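Local coordinates for protein 8-demethyl-8-aminoriboflavin-5'-phosphate synthase (Streptomyces davawensis, PDB 5MLD) that replaces the C-8 methyl group of FMN by an amino group taken from glutamate, a key step in making the antibiotic roseoflavin, at residues F120-L129 and L146-P157. Numbering follows the deposited sequence. Where two conformers were deposited one is given.
Sequences FPLYNKVAGL and LNNLGRLGYSVP
Ala127 and Ser155 meet backbone to backbone where a beta-alpha-beta crossover of this flavodoxin-like fold closes on itself: strand 125-132 is followed by helix 138-152, and the chain then turns into a short, weakly bonded parallel strand, 154-155. Residues 125-129 and 146-152 run antiparallel (172°), their axes approaching to 9.4 Å. Two hydrogen bonds join the strands, Ser155 N to Lys125 O (2.9 Å, nearly straight) and Ala127 N to Ser155 O (3.1 Å).

Gly153, with positive phi, ends the helix in a Schellman motif, in which Tyr154 N bonds back to Leu149 O. The Tyr123 ring lies obliquely to Gly153, its CD1 3.6 Å from Gly153 CA.

Apolar packing fills the space between helix and strand. Ala127 CB touches Leu149 CD1 (3.7 Å) and Tyr154 CB, while Leu146 reaches Ala127 with CD2 and Leu129 with CD1. With CG anti to its carbonyl carbon (chi1 -73°), Tyr154 presents one side of its ring to Leu122 and Lys125, which both approach obliquely: Leu122 CD1 meets Tyr154 CE2 at 3.6 Å, and Lys125 CB comes to CE1. The lysine chain continues past the tyrosine hydroxyl, CD 4.0 Å from Tyr154 OH, and NZ hydrogen-bonds to Arg80 O and Ala82 O.

One water links the strand to the residue that follows the helix, donating to Lys125 O and Gly153 O. Ser155 OG, which also hydrogen-bonds to Tyr208 OH, donates to this water at 2.7 Å.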
loop_
_atom_site.group_PDB
_atom_site.type_symbol
_atom_site.label_atom_id
_atom_site.label_comp_id
_atom_site.label_asym_id
_atom_site.label_seq_id
_atom_site.Cartn_x
_atom_site.Cartn_y
_atom_site.Cartn_z
ATOM N N PHE A 120 -14.057 22.311 -3.836
ATOM C CA PHE A 120 -14.711 21.293 -3.029
ATOM C C PHE A 120 -14.915 21.821 -1.606
ATOM O O PHE A 120 -14.188 22.711 -1.155
ATOM C CB PHE A 120 -13.884 19.999 -3.031
ATOM C CG PHE A 120 -13.584 19.466 -4.410
ATOM C CD1 PHE A 120 -14.507 19.595 -5.449
ATOM C CD2 PHE A 120 -12.372 18.843 -4.677
ATOM C CE1 PHE A 120 -14.218 19.102 -6.728
ATOM C CE2 PHE A 120 -12.078 18.346 -5.946
ATOM C CZ PHE A 120 -13.005 18.478 -6.980
ATOM N N PRO A 121 -15.905 21.279 -0.879
ATOM C CA PRO A 121 -16.274 21.859 0.426
ATOM C C PRO A 121 -15.168 21.837 1.460
ATOM O O PRO A 121 -15.171 22.687 2.358
ATOM C CB PRO A 121 -17.456 20.989 0.880
ATOM C CG PRO A 121 -17.977 20.390 -0.337
ATOM C CD PRO A 121 -16.838 20.220 -1.286
ATOM N N LEU A 122 -14.226 20.899 1.377
ATOM C CA LEU A 122 -13.190 20.777 2.398
ATOM C C LEU A 122 -11.882 21.455 1.995
ATOM O O LEU A 122 -10.869 21.302 2.684
ATOM C CB LEU A 122 -12.963 19.294 2.730
ATOM C CG LEU A 122 -14.230 18.596 3.249
ATOM C CD1 LEU A 122 -13.970 17.155 3.660
ATOM C CD2 LEU A 122 -14.840 19.358 4.422
ATOM N N TYR A 123 -11.884 22.206 0.901
ATOM C CA TYR A 123 -10.717 22.999 0.528
ATOM C C TYR A 123 -10.313 23.956 1.644
ATOM O O TYR A 123 -11.147 24.442 2.415
ATOM C CB TYR A 123 -11.001 23.787 -0.756
ATOM C CG TYR A 123 -10.261 23.212 -1.953
ATOM C CD1 TYR A 123 -10.568 21.947 -2.430
ATOM C CD2 TYR A 123 -9.270 23.933 -2.599
ATOM C CE1 TYR A 123 -9.902 21.410 -3.510
ATOM C CE2 TYR A 123 -8.599 23.409 -3.682
ATOM C CZ TYR A 123 -8.916 22.151 -4.135
ATOM O OH TYR A 123 -8.252 21.607 -5.208
ATOM N N ASN A 124 -9.005 24.221 1.717
ATOM C CA ASN A 124 -8.352 25.121 2.665
ATOM C C ASN A 124 -8.303 24.584 4.080
ATOM O O ASN A 124 -7.959 25.336 5.010
ATOM C CB ASN A 124 -8.996 26.507 2.650
ATOM C CG ASN A 124 -9.013 27.060 1.267
ATOM O OD1 ASN A 124 -7.955 27.265 0.687
ATOM N ND2 ASN A 124 -10.199 27.228 0.694
ATOM N N LYS A 125 -8.614 23.308 4.275
ATOM C CA LYS A 125 -8.441 22.689 5.581
ATOM C C LYS A 125 -7.124 21.916 5.621
ATOM O O LYS A 125 -6.441 21.729 4.608
ATOM C CB LYS A 125 -9.644 21.796 5.897
ATOM C CG LYS A 125 -10.952 22.583 5.966
ATOM C CD LYS A 125 -12.122 21.636 6.142
ATOM C CE LYS A 125 -13.423 22.404 6.190
ATOM N NZ LYS A 125 -13.448 23.360 7.313
ATOM N N VAL A 126 -6.741 21.495 6.821
ATOM C CA VAL A 126 -5.446 20.857 7.042
ATOM C C VAL A 126 -5.689 19.531 7.743
ATOM O O VAL A 126 -6.554 19.442 8.621
ATOM C CB VAL A 126 -4.513 21.758 7.877
ATOM C CG1 VAL A 126 -3.243 21.024 8.252
ATOM C CG2 VAL A 126 -4.174 23.036 7.113
ATOM N N ALA A 127 -4.947 18.501 7.339
ATOM C CA ALA A 127 -5.078 17.164 7.902
ATOM C C ALA A 127 -3.806 16.751 8.625
ATOM O O ALA A 127 -2.691 17.060 8.190
ATOM C CB ALA A 127 -5.407 16.127 6.819
ATOM N N GLY A 128 -3.997 16.045 9.743
ATOM C CA GLY A 128 -2.917 15.362 10.415
ATOM C C GLY A 128 -3.383 13.972 10.797
ATOM O O GLY A 128 -4.552 13.619 10.629
ATOM N N LEU A 129 -2.456 13.191 11.327
ATOM C CA LEU A 129 -2.748 11.791 11.572
ATOM C C LEU A 129 -2.068 11.366 12.864
ATOM O O LEU A 129 -0.896 11.690 13.076
ATOM C CB LEU A 129 -2.252 10.969 10.391
ATOM C CG LEU A 129 -2.763 9.568 10.168
ATOM C CD1 LEU A 129 -4.285 9.581 10.024
ATOM C CD2 LEU A 129 -2.117 9.113 8.898
ATOM N N LEU A 146 -3.893 9.907 4.110
ATOM C CA LEU A 146 -3.596 11.295 3.761
ATOM C C LEU A 146 -3.788 11.547 2.272
ATOM O O LEU A 146 -4.206 12.649 1.881
ATOM C CB LEU A 146 -2.176 11.666 4.212
ATOM C CG LEU A 146 -2.060 11.808 5.734
ATOM C CD1 LEU A 146 -0.614 11.853 6.172
ATOM C CD2 LEU A 146 -2.854 13.047 6.237
ATOM N N ASN A 147 -3.505 10.545 1.436
ATOM C CA ASN A 147 -3.835 10.645 0.016
ATOM C C ASN A 147 -5.330 10.872 -0.183
ATOM O O ASN A 147 -5.740 11.749 -0.953
ATOM C CB ASN A 147 -3.396 9.383 -0.736
ATOM C CG ASN A 147 -3.785 9.427 -2.224
ATOM O OD1 ASN A 147 -4.739 8.769 -2.671
ATOM N ND2 ASN A 147 -3.079 10.244 -2.977
ATOM N N ASN A 148 -6.169 10.086 0.498
ATOM C CA ASN A 148 -7.609 10.255 0.323
ATOM C C ASN A 148 -8.077 11.621 0.800
ATOM O O ASN A 148 -8.924 12.250 0.153
ATOM C CB ASN A 148 -8.397 9.175 1.053
ATOM C CG ASN A 148 -9.887 9.329 0.833
ATOM O OD1 ASN A 148 -10.403 8.949 -0.218
ATOM N ND2 ASN A 148 -10.582 9.922 1.798
ATOM N N LEU A 149 -7.553 12.094 1.932
ATOM C CA LEU A 149 -7.947 13.420 2.407
ATOM C C LEU A 149 -7.470 14.496 1.447
ATOM O O LEU A 149 -8.187 15.475 1.199
ATOM C CB LEU A 149 -7.410 13.658 3.814
ATOM C CG LEU A 149 -8.059 12.775 4.886
ATOM C CD1 LEU A 149 -7.442 13.080 6.248
ATOM C CD2 LEU A 149 -9.598 12.937 4.905
ATOM N N GLY A 150 -6.266 14.314 0.889
ATOM C CA GLY A 150 -5.782 15.198 -0.165
ATOM C C GLY A 150 -6.748 15.327 -1.329
ATOM O O GLY A 150 -6.927 16.417 -1.869
ATOM N N ARG A 151 -7.390 14.215 -1.730
ATOM C CA ARG A 151 -8.344 14.271 -2.846
ATOM C C ARG A 151 -9.543 15.156 -2.523
ATOM O O ARG A 151 -10.144 15.741 -3.430
ATOM C CB ARG A 151 -8.842 12.865 -3.216
ATOM C CG ARG A 151 -7.863 12.010 -4.016
ATOM C CD ARG A 151 -8.475 10.650 -4.416
ATOM N NE ARG A 151 -9.356 10.702 -5.591
ATOM C CZ ARG A 151 -10.683 10.802 -5.530
ATOM N NH1 ARG A 151 -11.281 10.871 -4.350
ATOM N NH2 ARG A 151 -11.415 10.834 -6.639
ATOM N N LEU A 152 -9.890 15.277 -1.238
ATOM C CA LEU A 152 -11.065 16.016 -0.799
ATOM C C LEU A 152 -10.819 17.508 -0.656
ATOM O O LEU A 152 -11.782 18.282 -0.603
ATOM C CB LEU A 152 -11.557 15.467 0.548
ATOM C CG LEU A 152 -11.945 13.996 0.608
ATOM C CD1 LEU A 152 -12.404 13.651 2.022
ATOM C CD2 LEU A 152 -13.035 13.673 -0.432
ATOM N N GLY A 153 -9.569 17.935 -0.550
ATOM C CA GLY A 153 -9.321 19.348 -0.342
ATOM C C GLY A 153 -8.356 19.674 0.777
ATOM O O GLY A 153 -7.985 20.843 0.936
ATOM N N TYR A 154 -7.938 18.668 1.552
ATOM C CA TYR A 154 -7.023 18.891 2.662
ATOM C C TYR A 154 -5.594 19.097 2.183
ATOM O O TYR A 154 -5.128 18.434 1.254
ATOM C CB TYR A 154 -7.061 17.707 3.644
ATOM C CG TYR A 154 -8.322 17.674 4.465
ATOM C CD1 TYR A 154 -8.413 18.391 5.654
ATOM C CD2 TYR A 154 -9.420 16.917 4.058
ATOM C CE1 TYR A 154 -9.573 18.381 6.403
ATOM C CE2 TYR A 154 -10.587 16.901 4.807
ATOM C CZ TYR A 154 -10.651 17.644 5.979
ATOM O OH TYR A 154 -11.804 17.646 6.728
ATOM N N SER A 155 -4.894 20.011 2.844
ATOM C CA SER A 155 -3.456 20.176 2.678
ATOM C C SER A 155 -2.738 19.470 3.815
ATOM O O SER A 155 -3.221 19.441 4.953
ATOM C CB SER A 155 -3.063 21.655 2.671
ATOM O OG SER A 155 -3.701 22.330 1.605
ATOM N N VAL A 156 -1.576 18.908 3.510
ATOM C CA VAL A 156 -0.823 18.115 4.467
ATOM C C VAL A 156 0.528 18.790 4.662
ATOM O O VAL A 156 1.299 18.913 3.705
ATOM C CB VAL A 156 -0.656 16.665 3.987
ATOM C CG1 VAL A 156 0.002 15.804 5.076
ATOM C CG2 VAL A 156 -2.019 16.096 3.610
ATOM N N PRO A 157 0.854 19.236 5.870
ATOM C CA PRO A 157 2.167 19.809 6.129
ATOM C C PRO A 157 3.208 18.708 6.207
ATOM O O PRO A 157 2.850 17.520 6.188
ATOM C CB PRO A 157 1.979 20.501 7.489
ATOM C CG PRO A 157 0.935 19.672 8.174
ATOM C CD PRO A 157 0.057 19.072 7.100
HETATM O O HOH W 1 -6.343 22.790 2.013
#